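Local coordinates for protein sortase (Streptomyces avermitilis, PDB 5GO5) that is a class E sortase, a cysteine transpeptidase of the housekeeping type that probably anchors secreted proteins to the cell wall, at residues M54-P57 with T62-K65; K78-Y83 with D106-F111; V132-P137 with S155-E160; V145-P150 with R178-A183. All coordinates share one frame; numbering follows the deposited sequence.

All four contacts tie loops to the beta barrel of the sortase fold. Contacts 1 and 2 touch each other: W63 and L80 belong to one apolar cluster, and W63 NE1 donates to the carbonyl of P107. Contacts 3 and 4 use the neighbouring strands 127-140 and 178-190, and W182 of contact 4 pairs by backbone hydrogen bonds with D134 and T135 of contact 3. Contacts 2 and 4 are buried; contact 2 is purely apolar and close to the predicted active-site H100, whereas contact 4 adds one indole hydrogen bond to aliphatic packing. Contacts 1 and 3 are only partly buried. Contact 1 combines a backbone bridge with tryptophan packing, whereas contact 3 relies on two side-chain hydrogen bonds.

Contact 1: residues M54-P57 with T62-K65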
loop_
_atom_site.group_PDB
_atom_site.type_symbol
_atom_site.label_atom_id
_atom_site.label_comp_id
_atom_site.label_asym_id
_atom_site.label_seq_id
_atom_site.Cartn_x
_atom_site.Cartn_y
_atom_site.Cartn_z
ATOM N N MET A 54 4.208 7.406 -0.075
ATOM C CA MET A 54 3.631 6.640 -1.161
ATOM C C MET A 54 3.181 7.550 -2.286
ATOM O O MET A 54 2.569 8.583 -2.053
ATOM C CB MET A 54 2.460 5.788 -0.665
ATOM C CG MET A 54 1.940 4.761 -1.678
ATOM S SD MET A 54 0.497 3.816 -1.102
ATOM C CE MET A 54 1.195 2.883 0.248
ATOM N N TYR A 55 3.405 7.070 -3.504
ATOM C CA TYR A 55 2.919 7.667 -4.731
ATOM C C TYR A 55 2.240 6.585 -5.568
ATOM O O TYR A 55 2.744 5.472 -5.657
ATOM C CB TYR A 55 4.114 8.210 -5.540
ATOM C CG TYR A 55 4.967 9.231 -4.808
ATOM C CD1 TYR A 55 5.980 8.853 -3.912
ATOM C CD2 TYR A 55 4.727 10.637 -4.976
ATOM C CE1 TYR A 55 6.729 9.801 -3.217
ATOM C CE2 TYR A 55 5.477 11.552 -4.298
ATOM C CZ TYR A 55 6.460 11.161 -3.402
ATOM O OH TYR A 55 7.195 12.082 -2.719
ATOM N N ILE A 56 1.117 6.911 -6.201
ATOM C CA ILE A 56 0.411 5.986 -7.083
ATOM C C ILE A 56 -0.002 6.790 -8.311
ATOM O O ILE A 56 -0.959 7.528 -8.231
ATOM C CB ILE A 56 -0.802 5.373 -6.413
ATOM C CG1 ILE A 56 -0.388 4.632 -5.121
ATOM C CG2 ILE A 56 -1.498 4.408 -7.343
ATOM C CD1 ILE A 56 -1.557 4.101 -4.321
ATOM N N PRO A 57 0.739 6.638 -9.396
ATOM C CA PRO A 57 0.449 7.455 -10.602
ATOM C C PRO A 57 -1.032 7.409 -11.044
ATOM O O PRO A 57 -1.598 8.439 -11.438
ATOM C CB PRO A 57 1.403 6.851 -11.602
ATOM C CG PRO A 57 2.625 6.515 -10.816
ATOM C CD PRO A 57 2.060 5.996 -9.497
ATOM N N THR A 62 0.209 14.300 -8.681
ATOM C CA THR A 62 0.521 14.988 -7.429
ATOM C C THR A 62 0.036 14.203 -6.201
ATOM O O THR A 62 0.087 14.714 -5.067
ATOM C CB THR A 62 -0.037 16.416 -7.384
ATOM O OG1 THR A 62 -1.456 16.385 -7.401
ATOM C CG2 THR A 62 0.503 17.223 -8.558
ATOM N N TRP A 63 -0.487 13.001 -6.403
ATOM C CA TRP A 63 -0.940 12.222 -5.225
ATOM C C TRP A 63 0.307 11.744 -4.476
ATOM O O TRP A 63 1.196 11.105 -5.045
ATOM C CB TRP A 63 -1.797 11.069 -5.667
ATOM C CG TRP A 63 -2.543 10.346 -4.580
ATOM C CD1 TRP A 63 -3.855 10.460 -4.281
ATOM C CD2 TRP A 63 -2.032 9.234 -3.793
ATOM N NE1 TRP A 63 -4.202 9.518 -3.310
ATOM C CE2 TRP A 63 -3.096 8.770 -2.995
ATOM C CE3 TRP A 63 -0.778 8.627 -3.673
ATOM C CZ2 TRP A 63 -2.961 7.675 -2.109
ATOM C CZ3 TRP A 63 -0.630 7.553 -2.782
ATOM C CH2 TRP A 63 -1.729 7.080 -2.035
ATOM N N ASN A 64 0.376 12.095 -3.186
ATOM C CA ASN A 64 1.537 11.764 -2.367
ATOM C C ASN A 64 1.053 11.708 -0.907
ATOM O O ASN A 64 0.471 12.666 -0.418
ATOM C CB ASN A 64 2.700 12.756 -2.563
ATOM C CG ASN A 64 2.409 14.161 -2.013
ATOM O OD1 ASN A 64 2.920 14.525 -0.969
ATOM N ND2 ASN A 64 1.554 14.898 -2.677
ATOM N N LYS A 65 1.277 10.590 -0.234
ATOM C CA LYS A 65 0.764 10.415 1.122
ATOM C C LYS A 65 1.810 9.852 2.022
ATOM O O LYS A 65 2.575 8.922 1.633
ATOM C CB LYS A 65 -0.436 9.470 1.154
ATOM C CG LYS A 65 -1.585 9.842 0.219
ATOM C CD LYS A 65 -2.263 11.139 0.581
ATOM C CE LYS A 65 -3.149 11.552 -0.555
ATOM N NZ LYS A 65 -3.881 12.800 -0.168
HETATM O O HOH W 1 1.212 9.729 -7.354
#
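M54 and K65 pair through their backbones: M54 N donates to K65 O at 2.8 Å, nearly straight at 174°, and K65 N returns a bond to M54 O at 3.0 Å. Beside this bridge the W63 indole lies alongside the M54 and I56 side chains. M54 CG meets W63 CZ3 at the ring edge, with SD also at the edge in a Met-aromatic contact, 5.3 Å from the centroid of the six-membered ring. I56 CG1 approaches W63 CZ3 to 3.7 Å. CG of W63, anti to the backbone N (chi1 -169°), lays the ring there, with Y55 CA at its edge. The Y55 side chain sets off away from the loop, yet its ring leans back so that CE2 rests on N64 CB at 3.5 Å.

Further out, a water receives a weak bond from I56 N and donates to W63 O at 2.7 Å, linking the two segments. N64 ND2 reaches back to T62 O, bracing the loop, and W63 NE1 is held by the carbonyl of P107. L80 packs on both M54 and W63. The whole is a long-looped beta hairpin joining strands 50-55 and 65-69 of the sortase beta barrel.

Contact 2: residues K78-Y83 with D106-F111; sequences KGLGHY and DPFKDF
L80 meets P107 and F108 through a single methyl, CD2, and everything that passes between the two segments is apolar. The CH-pi part comes first: CD2 sits over one face of the F108 ring, 4.2 Å from its centroid and 22° off the normal, displaced toward the rim on the side of CZ, which it approaches to 3.9 Å. The opposite face of the same ring takes F111 CD2 from within its own segment, so the phenyl is sandwiched between an aliphatic methyl and a second aromatic ring.

The aliphatic part is the meeting of L80 CD2 with P107 CG at 4.0 Å, where the two side chains run antiparallel past one another. An extended leucine chain makes this possible: CD1 continues the line of the side chain (chi2 -179°), and CD2 is the branch turned to the proline and the phenyl ring.

In the sortase barrel this packing joins strand 80-82 to the long loop between strands 93-98 and 119-123. P107 also lies close to H100, the predicted proton donor/acceptor, so the packing borders the probable active site. L166 of strand 162-167 touches both F108 and F111.

Backbone hydrogen bonds shape the loop itself. K109 N donates to D106 O and F111 N to F108 O, each at 3.0 Å, closing two type I turns in succession. The first turn carries P107 and F108 at its two central positions; the second brings F111 back beneath the F108 ring.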
loop_
_atom_site.group_PDB
_atom_site.type_symbol
_atom_site.label_atom_id
_atom_site.label_comp_id
_atom_site.label_asym_id
_atom_site.label_seq_id
_atom_site.Cartn_x
_atom_site.Cartn_y
_atom_site.Cartn_z
ATOM N N LYS A 78 -4.300 10.977 9.880
ATOM C CA LYS A 78 -3.135 11.737 9.473
ATOM C C LYS A 78 -2.509 11.255 8.153
ATOM O O LYS A 78 -1.655 11.931 7.594
ATOM C CB LYS A 78 -2.041 11.626 10.526
ATOM C CG LYS A 78 -2.452 12.089 11.908
ATOM C CD LYS A 78 -1.280 11.862 12.834
ATOM C CE LYS A 78 -1.637 12.107 14.273
ATOM N NZ LYS A 78 -0.399 11.930 15.044
ATOM N N GLY A 79 -2.865 10.060 7.715
ATOM C CA GLY A 79 -2.250 9.494 6.514
ATOM C C GLY A 79 -2.632 8.026 6.358
ATOM O O GLY A 79 -3.595 7.559 6.902
ATOM N N LEU A 80 -1.841 7.323 5.593
ATOM C CA LEU A 80 -2.020 5.898 5.444
ATOM C C LEU A 80 -1.356 5.206 6.627
ATOM O O LEU A 80 -0.382 5.688 7.170
ATOM C CB LEU A 80 -1.334 5.468 4.177
ATOM C CG LEU A 80 -1.851 6.208 2.965
ATOM C CD1 LEU A 80 -1.147 5.724 1.733
ATOM C CD2 LEU A 80 -3.342 6.046 2.752
ATOM N N GLY A 81 -1.868 4.039 7.001
ATOM C CA GLY A 81 -1.329 3.307 8.141
ATOM C C GLY A 81 -0.840 1.913 7.766
ATOM O O GLY A 81 -1.578 1.159 7.107
ATOM N N HIS A 82 0.372 1.588 8.185
ATOM C CA HIS A 82 0.949 0.274 8.011
ATOM C C HIS A 82 0.504 -0.660 9.130
ATOM O O HIS A 82 0.698 -0.345 10.291
ATOM C CB HIS A 82 2.461 0.356 7.996
ATOM C CG HIS A 82 3.144 -0.960 7.949
ATOM N ND1 HIS A 82 3.988 -1.377 8.960
ATOM C CD2 HIS A 82 3.176 -1.922 6.999
ATOM C CE1 HIS A 82 4.476 -2.569 8.650
ATOM N NE2 HIS A 82 4.028 -2.905 7.456
ATOM N N TYR A 83 -0.076 -1.807 8.756
ATOM C CA TYR A 83 -0.361 -2.849 9.741
ATOM C C TYR A 83 0.933 -3.291 10.432
ATOM O O TYR A 83 1.862 -3.791 9.802
ATOM C CB TYR A 83 -1.103 -4.029 9.120
ATOM C CG TYR A 83 -2.515 -3.729 8.738
ATOM C CD1 TYR A 83 -2.846 -3.226 7.463
ATOM C CD2 TYR A 83 -3.549 -3.994 9.625
ATOM C CE1 TYR A 83 -4.159 -2.974 7.107
ATOM C CE2 TYR A 83 -4.843 -3.712 9.308
ATOM C CZ TYR A 83 -5.157 -3.231 8.038
ATOM O OH TYR A 83 -6.455 -3.019 7.725
ATOM N N ASP A 106 -9.802 11.615 2.255
ATOM C CA ASP A 106 -10.172 10.653 1.228
ATOM C C ASP A 106 -8.952 10.213 0.403
ATOM O O ASP A 106 -8.997 10.241 -0.835
ATOM C CB ASP A 106 -11.212 11.291 0.269
ATOM C CG ASP A 106 -12.459 11.855 0.988
ATOM O OD1 ASP A 106 -12.605 11.725 2.209
ATOM O OD2 ASP A 106 -13.307 12.426 0.284
ATOM N N PRO A 107 -7.850 9.809 1.068
ATOM C CA PRO A 107 -6.701 9.436 0.190
ATOM C C PRO A 107 -6.984 8.344 -0.832
ATOM O O PRO A 107 -6.397 8.338 -1.917
ATOM C CB PRO A 107 -5.636 8.963 1.192
ATOM C CG PRO A 107 -6.393 8.569 2.442
ATOM C CD PRO A 107 -7.541 9.558 2.494
ATOM N N PHE A 108 -7.879 7.420 -0.506
ATOM C CA PHE A 108 -8.222 6.312 -1.400
ATOM C C PHE A 108 -9.549 6.495 -2.116
ATOM O O PHE A 108 -10.162 5.537 -2.594
ATOM C CB PHE A 108 -8.190 4.969 -0.633
ATOM C CG PHE A 108 -6.792 4.428 -0.360
ATOM C CD1 PHE A 108 -5.664 4.842 -1.076
ATOM C CD2 PHE A 108 -6.636 3.393 0.534
ATOM C CE1 PHE A 108 -4.395 4.289 -0.836
ATOM C CE2 PHE A 108 -5.390 2.804 0.759
ATOM C CZ PHE A 108 -4.253 3.274 0.111
ATOM N N LYS A 109 -9.954 7.752 -2.260
ATOM C CA LYS A 109 -11.176 8.094 -3.027
ATOM C C LYS A 109 -11.306 7.365 -4.347
ATOM O O LYS A 109 -12.380 6.851 -4.661
ATOM C CB LYS A 109 -11.146 9.611 -3.304
ATOM C CG LYS A 109 -12.289 10.154 -4.164
ATOM C CD LYS A 109 -12.117 11.651 -4.371
ATOM N N ASP A 110 -10.242 7.351 -5.134
ATOM C CA ASP A 110 -10.250 6.795 -6.496
ATOM C C ASP A 110 -9.705 5.354 -6.573
ATOM O O ASP A 110 -9.325 4.890 -7.634
ATOM C CB ASP A 110 -9.459 7.703 -7.436
ATOM C CG ASP A 110 -10.156 9.051 -7.691
ATOM O OD1 ASP A 110 -11.377 9.071 -7.794
ATOM O OD2 ASP A 110 -9.476 10.088 -7.746
ATOM N N PHE A 111 -9.785 4.630 -5.463
ATOM C CA PHE A 111 -9.331 3.228 -5.390
ATOM C C PHE A 111 -9.913 2.354 -6.487
ATOM O O PHE A 111 -9.222 1.539 -7.062
ATOM C CB PHE A 111 -9.678 2.687 -4.010
ATOM C CG PHE A 111 -8.840 1.525 -3.567
ATOM C CD1 PHE A 111 -9.143 0.225 -3.932
ATOM C CD2 PHE A 111 -7.730 1.745 -2.751
ATOM C CE1 PHE A 111 -8.396 -0.853 -3.441
ATOM C CE2 PHE A 111 -6.967 0.663 -2.286
ATOM C CZ PHE A 111 -7.324 -0.628 -2.593
#

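Contact 3: residues V132-P137 with S155-E160; sequences VIDTGP and SGYERE
Y157 meets D134 at about a right angle, with the phenol ring and the carboxylate plane turned 89° apart. The hydroxyl OH donates to D134 OD2 at 2.6 Å, a short bond that uses the anti lone pair, directed away from the other carboxylate oxygen. OD2 lies in the plane of the ring, at its edge, and also approaches CE1 to 3.4 Å. H184 ND1 is hydrogen-bonded to the same OD2, so this one oxygen is gripped twice, which is likely to keep the carboxylate from turning. A phenylalanine in place of Y157 would probably leave D134 OD2 without its hydroxyl donor from the loop and weaken the tie of loop to strand here.

T135 points its hydroxyl at S155, where the turn begins. OG1, anti to the carbonyl carbon (chi1 -54°), donates to S155 O at 2.7 Å, approaching 34° out of the carbonyl plane. S155 in turn accepts from Y157 N through OG, at 3.1 Å, in an ST turn that fixes the backbone at Y157; the same OG is hydrogen-bonded to P152 O.

D134 and T135 form a classic beta bulge opposite W182, at the corner where strand 127-140 bends. Strand 178-190 runs alongside, its W182 touching T135, S155 and Y157, while the Y157 ring stacks on Y163 of strand 162-167.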
loop_
_atom_site.group_PDB
_atom_site.type_symbol
_atom_site.label_atom_id
_atom_site.label_comp_id
_atom_site.label_asym_id
_atom_site.label_seq_id
_atom_site.Cartn_x
_atom_site.Cartn_y
_atom_site.Cartn_z
ATOM N N VAL A 132 4.084 -3.540 -8.225
ATOM C CA VAL A 132 3.136 -3.615 -9.347
ATOM C C VAL A 132 1.915 -4.425 -8.961
ATOM O O VAL A 132 2.050 -5.533 -8.483
ATOM C CB VAL A 132 3.808 -4.226 -10.568
ATOM C CG1 VAL A 132 2.773 -4.430 -11.697
ATOM C CG2 VAL A 132 4.906 -3.296 -11.034
ATOM N N ILE A 133 0.744 -3.860 -9.169
ATOM C CA ILE A 133 -0.523 -4.504 -8.814
ATOM C C ILE A 133 -0.800 -5.741 -9.651
ATOM O O ILE A 133 -0.736 -5.693 -10.897
ATOM C CB ILE A 133 -1.700 -3.518 -8.895
ATOM C CG1 ILE A 133 -1.544 -2.448 -7.813
ATOM C CG2 ILE A 133 -3.025 -4.251 -8.749
ATOM C CD1 ILE A 133 -2.579 -1.349 -7.829
ATOM N N ASP A 134 -1.073 -6.857 -8.980
ATOM C CA ASP A 134 -1.419 -8.106 -9.698
ATOM C C ASP A 134 -2.882 -8.469 -9.615
ATOM O O ASP A 134 -3.426 -9.115 -10.540
ATOM C CB ASP A 134 -0.626 -9.246 -9.146
ATOM C CG ASP A 134 0.840 -9.102 -9.385
ATOM O OD1 ASP A 134 1.261 -9.007 -10.551
ATOM O OD2 ASP A 134 1.599 -9.024 -8.401
ATOM N N THR A 135 -3.520 -8.149 -8.500
ATOM C CA THR A 135 -4.887 -8.595 -8.212
ATOM C C THR A 135 -5.693 -7.481 -7.581
ATOM O O THR A 135 -5.188 -6.738 -6.755
ATOM C CB THR A 135 -4.834 -9.824 -7.300
ATOM O OG1 THR A 135 -3.992 -10.780 -7.916
ATOM C CG2 THR A 135 -6.223 -10.426 -7.076
ATOM N N GLY A 136 -6.956 -7.369 -8.008
ATOM C CA GLY A 136 -7.909 -6.425 -7.470
ATOM C C GLY A 136 -8.148 -5.284 -8.451
ATOM O O GLY A 136 -7.560 -5.289 -9.562
ATOM N N PRO A 137 -8.955 -4.293 -8.065
ATOM C CA PRO A 137 -9.569 -4.198 -6.753
ATOM C C PRO A 137 -10.595 -5.279 -6.473
ATOM O O PRO A 137 -11.442 -5.590 -7.344
ATOM C CB PRO A 137 -10.235 -2.830 -6.757
ATOM C CG PRO A 137 -9.504 -2.066 -7.751
ATOM C CD PRO A 137 -9.129 -3.047 -8.812
ATOM N N SER A 155 -5.149 -13.376 -2.921
ATOM C CA SER A 155 -4.245 -12.643 -3.813
ATOM C C SER A 155 -3.940 -13.358 -5.111
ATOM O O SER A 155 -3.454 -12.725 -6.051
ATOM C CB SER A 155 -2.947 -12.349 -3.096
ATOM O OG SER A 155 -2.233 -13.565 -2.805
ATOM N N GLY A 156 -4.078 -14.690 -5.126
ATOM C CA GLY A 156 -3.578 -15.468 -6.233
ATOM C C GLY A 156 -2.135 -15.883 -6.119
ATOM O O GLY A 156 -1.684 -16.708 -6.917
ATOM N N TYR A 157 -1.377 -15.346 -5.150
ATOM C CA TYR A 157 -0.013 -15.728 -5.031
ATOM C C TYR A 157 -0.002 -17.126 -4.387
ATOM O O TYR A 157 -0.847 -17.453 -3.542
ATOM C CB TYR A 157 0.791 -14.787 -4.125
ATOM C CG TYR A 157 0.805 -13.328 -4.615
ATOM C CD1 TYR A 157 1.154 -13.013 -5.927
ATOM C CD2 TYR A 157 0.503 -12.284 -3.758
ATOM C CE1 TYR A 157 1.146 -11.693 -6.361
ATOM C CE2 TYR A 157 0.529 -10.968 -4.185
ATOM C CZ TYR A 157 0.839 -10.688 -5.478
ATOM O OH TYR A 157 0.868 -9.358 -5.899
ATOM N N GLU A 158 0.959 -17.894 -4.811
ATOM C CA GLU A 158 1.040 -19.306 -4.411
ATOM C C GLU A 158 2.370 -19.633 -3.802
ATOM O O GLU A 158 2.786 -20.791 -3.789
ATOM C CB GLU A 158 0.840 -20.139 -5.666
ATOM C CG GLU A 158 -0.609 -20.216 -6.128
ATOM C CD GLU A 158 -1.481 -21.136 -5.263
ATOM O OE1 GLU A 158 -1.300 -22.388 -5.319
ATOM O OE2 GLU A 158 -2.352 -20.618 -4.533
ATOM N N ARG A 159 3.069 -18.615 -3.321
ATOM C CA ARG A 159 4.411 -18.741 -2.774
ATOM C C ARG A 159 4.753 -17.453 -2.065
ATOM O O ARG A 159 4.082 -16.446 -2.308
ATOM C CB ARG A 159 5.445 -18.986 -3.878
ATOM C CG ARG A 159 5.517 -17.852 -4.912
ATOM C CD ARG A 159 6.423 -18.238 -6.066
ATOM N NE ARG A 159 5.761 -19.315 -6.812
ATOM C CZ ARG A 159 6.249 -20.531 -7.064
ATOM N NH1 ARG A 159 7.478 -20.908 -6.689
ATOM N NH2 ARG A 159 5.494 -21.375 -7.746
ATOM N N GLU A 160 5.779 -17.514 -1.220
ATOM C CA GLU A 160 6.359 -16.339 -0.553
ATOM C C GLU A 160 6.882 -15.385 -1.604
ATOM O O GLU A 160 7.436 -15.806 -2.622
ATOM C CB GLU A 160 7.514 -16.753 0.353
ATOM C CG GLU A 160 8.337 -15.570 0.875
ATOM C CD GLU A 160 9.355 -15.895 1.962
ATOM O OE1 GLU A 160 9.111 -15.554 3.121
ATOM O OE2 GLU A 160 10.421 -16.431 1.642
#

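Contact 4: residues V145-P150 with R178-A183; sequences VEVIDP and RLIVWA
V147 packs against I180 and W182, bringing the loop between strands 127-140 and 162-167 down onto strand 178-190 of the sortase beta barrel. The close part is centred on this one valine, which sits in a short 3-10 turn and directs its side chain at the strand. With CG1 anti to the carbonyl carbon (chi1 -60°), its two methyls divide the work: CG2 touches I180 CD1 at 3.9 Å, and CG1 meets W182 CZ2 at 3.8 Å. The valine stands across the indole: CG1 reaches the six-membered ring while the carbonyl faces NE1. I180 CG2, from within the strand, lies 3.5 Å above one face of the indole, offset toward its rim. T165 of strand 162-167 touches both I180 and W182, and P152 packs on the tryptophan.

The outer side is different. V145, E146, D149 and P150 keep their side chains off the strand, and V145, E146 and P150 are exposed. Here the loop holds itself, with D149 N donating to E146 O at 3.0 Å, while D149 O accepts from the side-chain amide, ND2, of N94. At the start of the strand, R178 sets off toward the loop, but its NE hydrogen-bonds E170 O.

An alanine in place of W182 would probably leave the V147 carbonyl without its donor and open a gap beside V147 CG1 and against I180 CG2. In the model that carbonyl is well met: W182 NE1 donates to V147 O at 2.9 Å and 168°, in the carbonyl plane and on a lone pair, with the oxygen only 9° out of the indole plane.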
loop_
_atom_site.group_PDB
_atom_site.type_symbol
_atom_site.label_atom_id
_atom_site.label_comp_id
_atom_site.label_asym_id
_atom_site.label_seq_id
_atom_site.Cartn_x
_atom_site.Cartn_y
_atom_site.Cartn_z
ATOM N N VAL A 145 -9.827 -10.684 7.479
ATOM C CA VAL A 145 -8.489 -10.289 7.937
ATOM C C VAL A 145 -7.359 -10.998 7.203
ATOM O O VAL A 145 -6.217 -10.549 7.271
ATOM C CB VAL A 145 -8.283 -10.506 9.464
ATOM C CG1 VAL A 145 -9.249 -9.640 10.252
ATOM C CG2 VAL A 145 -8.417 -11.991 9.837
ATOM N N GLU A 146 -7.661 -12.098 6.515
ATOM C CA GLU A 146 -6.636 -12.889 5.826
ATOM C C GLU A 146 -5.998 -12.144 4.654
ATOM O O GLU A 146 -4.927 -12.539 4.172
ATOM C CB GLU A 146 -7.197 -14.215 5.299
ATOM C CG GLU A 146 -7.620 -15.185 6.397
ATOM C CD GLU A 146 -7.819 -16.628 5.895
ATOM O OE1 GLU A 146 -7.768 -17.540 6.752
ATOM O OE2 GLU A 146 -8.019 -16.866 4.666
ATOM N N VAL A 147 -6.620 -11.055 4.201
ATOM C CA VAL A 147 -6.078 -10.297 3.085
ATOM C C VAL A 147 -4.703 -9.716 3.346
ATOM O O VAL A 147 -3.998 -9.418 2.369
ATOM C CB VAL A 147 -7.030 -9.178 2.595
ATOM C CG1 VAL A 147 -8.355 -9.789 2.138
ATOM C CG2 VAL A 147 -7.227 -8.113 3.648
ATOM N N ILE A 148 -4.314 -9.559 4.613
ATOM C CA ILE A 148 -2.993 -9.024 4.977
ATOM C C ILE A 148 -2.020 -10.066 5.437
ATOM O O ILE A 148 -0.943 -9.709 5.880
ATOM C CB ILE A 148 -3.072 -7.881 6.019
ATOM C CG1 ILE A 148 -3.531 -8.430 7.386
ATOM C CG2 ILE A 148 -3.953 -6.773 5.461
ATOM C CD1 ILE A 148 -3.379 -7.438 8.533
ATOM N N ASP A 149 -2.340 -11.355 5.262
ATOM C CA ASP A 149 -1.393 -12.398 5.634
ATOM C C ASP A 149 -0.173 -12.410 4.688
ATOM O O ASP A 149 -0.194 -11.801 3.595
ATOM C CB ASP A 149 -2.082 -13.780 5.550
ATOM C CG ASP A 149 -3.072 -14.019 6.656
ATOM O OD1 ASP A 149 -2.953 -13.398 7.724
ATOM O OD2 ASP A 149 -3.906 -14.882 6.436
ATOM N N PRO A 150 0.897 -13.113 5.080
ATOM C CA PRO A 150 2.059 -13.087 4.238
ATOM C C PRO A 150 1.848 -13.583 2.833
ATOM O O PRO A 150 2.485 -13.061 1.930
ATOM C CB PRO A 150 3.069 -13.978 5.003
ATOM C CG PRO A 150 2.705 -13.777 6.397
ATOM C CD PRO A 150 1.210 -13.721 6.388
ATOM N N ARG A 178 -15.093 -3.381 1.781
ATOM C CA ARG A 178 -13.771 -2.789 1.508
ATOM C C ARG A 178 -13.292 -3.249 0.161
ATOM O O ARG A 178 -13.717 -4.272 -0.336
ATOM C CB ARG A 178 -12.772 -3.253 2.561
ATOM C CG ARG A 178 -13.139 -2.817 3.941
ATOM C CD ARG A 178 -12.131 -3.316 4.934
ATOM N NE ARG A 178 -12.383 -2.689 6.236
ATOM C CZ ARG A 178 -11.643 -2.890 7.309
ATOM N NH1 ARG A 178 -10.559 -3.655 7.242
ATOM N NH2 ARG A 178 -11.977 -2.302 8.458
ATOM N N LEU A 179 -12.339 -2.508 -0.402
ATOM C CA LEU A 179 -11.650 -2.886 -1.556
ATOM C C LEU A 179 -10.171 -3.119 -1.248
ATOM O O LEU A 179 -9.589 -2.388 -0.431
ATOM C CB LEU A 179 -11.737 -1.813 -2.612
ATOM C CG LEU A 179 -13.146 -1.555 -3.180
ATOM C CD1 LEU A 179 -13.051 -0.415 -4.174
ATOM C CD2 LEU A 179 -13.660 -2.794 -3.857
ATOM N N ILE A 180 -9.614 -4.117 -1.916
ATOM C CA ILE A 180 -8.240 -4.573 -1.670
ATOM C C ILE A 180 -7.534 -4.653 -3.005
ATOM O O ILE A 180 -8.098 -5.126 -4.018
ATOM C CB ILE A 180 -8.152 -5.997 -1.047
ATOM C CG1 ILE A 180 -9.213 -6.274 0.040
ATOM C CG2 ILE A 180 -6.725 -6.333 -0.575
ATOM C CD1 ILE A 180 -8.998 -5.496 1.300
ATOM N N VAL A 181 -6.258 -4.257 -3.031
ATOM C CA VAL A 181 -5.361 -4.683 -4.122
ATOM C C VAL A 181 -4.098 -5.332 -3.542
ATOM O O VAL A 181 -3.655 -4.982 -2.443
ATOM C CB VAL A 181 -4.928 -3.550 -5.084
ATOM C CG1 VAL A 181 -6.114 -3.030 -5.864
ATOM C CG2 VAL A 181 -4.238 -2.434 -4.346
ATOM N N TRP A 182 -3.541 -6.265 -4.305
ATOM C CA TRP A 182 -2.298 -6.898 -3.992
ATOM C C TRP A 182 -1.288 -6.664 -5.088
ATOM O O TRP A 182 -1.613 -6.768 -6.267
ATOM C CB TRP A 182 -2.456 -8.416 -3.791
ATOM C CG TRP A 182 -3.309 -8.816 -2.642
ATOM C CD1 TRP A 182 -2.931 -8.949 -1.355
ATOM C CD2 TRP A 182 -4.714 -9.131 -2.691
ATOM N NE1 TRP A 182 -4.017 -9.359 -0.573
ATOM C CE2 TRP A 182 -5.102 -9.510 -1.386
ATOM C CE3 TRP A 182 -5.672 -9.180 -3.727
ATOM C CZ2 TRP A 182 -6.413 -9.880 -1.076
ATOM C CZ3 TRP A 182 -6.996 -9.540 -3.406
ATOM C CH2 TRP A 182 -7.334 -9.901 -2.102
ATOM N N ALA A 183 -0.044 -6.449 -4.685
ATOM C CA ALA A 183 1.045 -6.127 -5.574
ATOM C C ALA A 183 2.319 -6.876 -5.182
ATOM O O ALA A 183 2.495 -7.261 -4.019
ATOM C CB ALA A 183 1.284 -4.629 -5.529
#